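Local coordinates for protein ribose 5-phosphate isomerase B (Anaplasma phagocytophilum, PDB 4EM8) that probably interconverts ribose 5-phosphate and ribulose 5-phosphate as an aldose-ketose isomerase, at residues N86-L91 with D106-C111. Sequence-based numbering, arbitrary orientation.
Sequences NIRAAL and DANVLC
The backbone O of Asp106 is gripped side-on by the Arg88 guanidinium, with NE and NH2 each 3.0 Å from that single oxygen. The oxygen sits close to the guanidinium plane, but the two donors reach it differently: NH2 lies in the carbonyl plane, whereas NE stands well above it. A bend at chi3 (-62°) turns the NE/NH2 edge of the guanidinium to Asp106 O. NH2 also makes a long salt bridge, 3.4 Å, to OD2 of Asp106, whose other oxygen pairs with Arg102 of helix 95-105. The Asn108 amide sits over one face of the guanidinium, offset toward its rim, the planes 39° apart.

That amide works in both directions on the segment 86-91, and two bonds fix its rotation. Its OD1 takes the N-H of Arg88 at 2.8 Å, almost straight at 172°, while its ND2 gives to Asn86 O at 2.9 Å, in the plane of both groups. Arg88 O in turn receives Asn108 N, and Val109 N only weakly. Parallel pairing follows, with Ala90 N bound to Val109 O and Cys111 N to Ala90 O, each at 2.9 Å.

Ala89, Leu91, Val109 and Cys111 share one face, which Ile87 CG2 continues against Val109 CG2; helix 75-81 covers Ile87, Ala89, Leu91 and Cys111. Leu110 on the other meets helix 119-131. Strands 89-91 and 109-113, joined through helix 95-105, form a beta-alpha-beta unit at one end of the chain's parallel sheet. Buried Asn108 thus extends the pairing past the strand starts, and Arg88 ties down the turn leaving the helix, next to Asn105, a predicted substrate-binding residue.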
ATOM      1  N   ASN A  86      11.999  -7.475   4.023  1.00 30.25           N
ATOM      2  CA  ASN A  86      12.188  -6.984   5.398  1.00 30.10           C
ATOM      3  C   ASN A  86      11.269  -5.779   5.659  1.00 27.88           C
ATOM      4  O   ASN A  86      11.222  -5.308   6.765  1.00 26.46           O
ATOM      5  CB  ASN A  86      13.640  -6.560   5.673  1.00 31.62           C
ATOM      6  CG  ASN A  86      14.143  -5.488   4.710  1.00 32.99           C
ATOM      7  OD1 ASN A  86      13.841  -5.523   3.526  1.00 34.85           O
ATOM      8  ND2 ASN A  86      14.928  -4.529   5.220  1.00 34.88           N
ATOM      9  N   ILE A  87      10.593  -5.292   4.617  1.00 26.47           N
ATOM     10  CA  ILE A  87       9.836  -4.066   4.657  1.00 25.11           C
ATOM     11  C   ILE A  87       8.353  -4.337   4.675  1.00 24.14           C
ATOM     12  O   ILE A  87       7.814  -5.167   3.891  1.00 24.43           O
ATOM     13  CB  ILE A  87      10.130  -3.174   3.436  1.00 25.25           C
ATOM     14  CG1 ILE A  87      11.620  -2.788   3.343  1.00 26.12           C
ATOM     15  CG2 ILE A  87       9.264  -1.920   3.480  1.00 24.61           C
ATOM     16  CD1 ILE A  87      12.220  -2.051   4.542  1.00 25.59           C
ATOM     17  N   ARG A  88       7.673  -3.590   5.548  1.00 23.62           N
ATOM     18  CA  ARG A  88       6.225  -3.641   5.647  1.00 22.24           C
ATOM     19  C   ARG A  88       5.740  -2.211   5.634  1.00 21.15           C
ATOM     20  O   ARG A  88       5.689  -1.552   6.694  1.00 20.94           O
ATOM     21  CB  ARG A  88       5.790  -4.394   6.917  1.00 22.34           C
ATOM     22  CG  ARG A  88       6.253  -5.849   6.901  1.00 23.18           C
ATOM     23  CD  ARG A  88       5.906  -6.612   8.170  1.00 23.73           C
ATOM     24  NE  ARG A  88       6.562  -6.019   9.321  1.00 23.93           N
ATOM     25  CZ  ARG A  88       7.842  -6.214   9.634  1.00 24.89           C
ATOM     26  NH1 ARG A  88       8.589  -7.019   8.901  1.00 25.40           N
ATOM     27  NH2 ARG A  88       8.370  -5.613  10.687  1.00 25.17           N
ATOM     28  N   ALA A  89       5.460  -1.727   4.410  1.00 20.60           N
ATOM     29  CA  ALA A  89       5.092  -0.335   4.170  1.00 19.93           C
ATOM     30  C   ALA A  89       3.599  -0.107   4.113  1.00 19.53           C
ATOM     31  O   ALA A  89       2.874  -0.878   3.521  1.00 18.87           O
ATOM     32  CB  ALA A  89       5.721   0.184   2.874  1.00 19.31           C
ATOM     33  N   ALA A  90       3.147   1.025   4.634  1.00 20.06           N
ATOM     34  CA  ALA A  90       1.722   1.413   4.564  1.00 20.57           C
ATOM     35  C   ALA A  90       1.618   2.895   4.215  1.00 21.14           C
ATOM     36  O   ALA A  90       2.253   3.726   4.850  1.00 20.32           O
ATOM     37  CB  ALA A  90       1.030   1.150   5.902  1.00 21.37           C
ATOM     38  N   LEU A  91       0.822   3.206   3.190  1.00 22.24           N
ATOM     39  CA  LEU A  91       0.383   4.579   2.894  1.00 22.49           C
ATOM     40  C   LEU A  91      -0.719   4.962   3.885  1.00 23.21           C
ATOM     41  O   LEU A  91      -1.780   4.330   3.917  1.00 22.82           O
ATOM     42  CB  LEU A  91      -0.146   4.663   1.455  1.00 23.14           C
ATOM     43  CG  LEU A  91      -0.846   5.943   0.979  1.00 23.46           C
ATOM     44  CD1 LEU A  91       0.029   7.136   1.288  1.00 24.03           C
ATOM     45  CD2 LEU A  91      -1.173   5.839  -0.519  1.00 23.57           C
ATOM     46  N   ASP A 106       2.932  -4.783  12.021  1.00 23.72           N
ATOM     47  CA  ASP A 106       4.229  -4.314  12.509  1.00 24.15           C
ATOM     48  C   ASP A 106       4.908  -3.443  11.472  1.00 23.08           C
ATOM     49  O   ASP A 106       6.066  -3.682  11.126  1.00 23.84           O
ATOM     50  CB  ASP A 106       5.145  -5.487  12.850  1.00 24.73           C
ATOM     51  CG  ASP A 106       6.296  -5.087  13.794  1.00 26.16           C
ATOM     52  OD1 ASP A 106       6.232  -4.015  14.436  1.00 26.16           O
ATOM     53  OD2 ASP A 106       7.270  -5.856  13.891  1.00 27.18           O
ATOM     54  N   ALA A 107       4.157  -2.500  10.908  1.00 22.63           N
ATOM     55  CA  ALA A 107       4.641  -1.716   9.746  1.00 22.11           C
ATOM     56  C   ALA A 107       5.909  -0.970  10.141  1.00 22.29           C
ATOM     57  O   ALA A 107       5.981  -0.416  11.235  1.00 23.28           O
ATOM     58  CB  ALA A 107       3.575  -0.756   9.231  1.00 21.49           C
ATOM     59  N   ASN A 108       6.937  -1.023   9.286  1.00 22.77           N
ATOM     60  CA  ASN A 108       8.202  -0.358   9.586  1.00 21.95           C
ATOM     61  C   ASN A 108       8.549   0.793   8.614  1.00 21.08           C
ATOM     62  O   ASN A 108       9.541   1.494   8.826  1.00 21.53           O
ATOM     63  CB  ASN A 108       9.340  -1.383   9.739  1.00 23.00           C
ATOM     64  CG  ASN A 108       9.521  -2.263   8.530  1.00 23.63           C
ATOM     65  OD1 ASN A 108       8.998  -1.982   7.433  1.00 23.48           O
ATOM     66  ND2 ASN A 108      10.307  -3.349   8.704  1.00 24.71           N
ATOM     67  N   VAL A 109       7.720   0.996   7.586  1.00 20.27           N
ATOM     68  CA  VAL A 109       7.828   2.129   6.633  1.00 19.73           C
ATOM     69  C   VAL A 109       6.466   2.817   6.431  1.00 19.67           C
ATOM     70  O   VAL A 109       5.452   2.193   6.022  1.00 19.95           O
ATOM     71  CB  VAL A 109       8.390   1.669   5.276  1.00 19.46           C
ATOM     72  CG1 VAL A 109       8.330   2.767   4.191  1.00 18.49           C
ATOM     73  CG2 VAL A 109       9.811   1.128   5.473  1.00 19.95           C
ATOM     74  N   LEU A 110       6.448   4.112   6.724  1.00 19.75           N
ATOM     75  CA  LEU A 110       5.272   4.952   6.549  1.00 19.54           C
ATOM     76  C   LEU A 110       5.380   5.728   5.228  1.00 19.53           C
ATOM     77  O   LEU A 110       6.371   6.428   4.997  1.00 20.21           O
ATOM     78  CB  LEU A 110       5.117   5.891   7.745  1.00 19.80           C
ATOM     79  CG  LEU A 110       4.018   6.997   7.781  1.00 19.91           C
ATOM     80  CD1 LEU A 110       2.629   6.445   7.480  1.00 20.24           C
ATOM     81  CD2 LEU A 110       4.025   7.746   9.121  1.00 19.85           C
ATOM     82  N   CYS A 111       4.383   5.587   4.353  1.00 19.16           N
ATOM     83  CA  CYS A 111       4.337   6.358   3.112  1.00 19.42           C
ATOM     84  C   CYS A 111       3.286   7.476   3.153  1.00 19.53           C
ATOM     85  O   CYS A 111       2.202   7.244   3.629  1.00 19.92           O
ATOM     86  CB  CYS A 111       4.026   5.418   1.948  1.00 19.00           C
ATOM     87  SG  CYS A 111       5.256   4.093   1.787  1.00 19.93           S
TER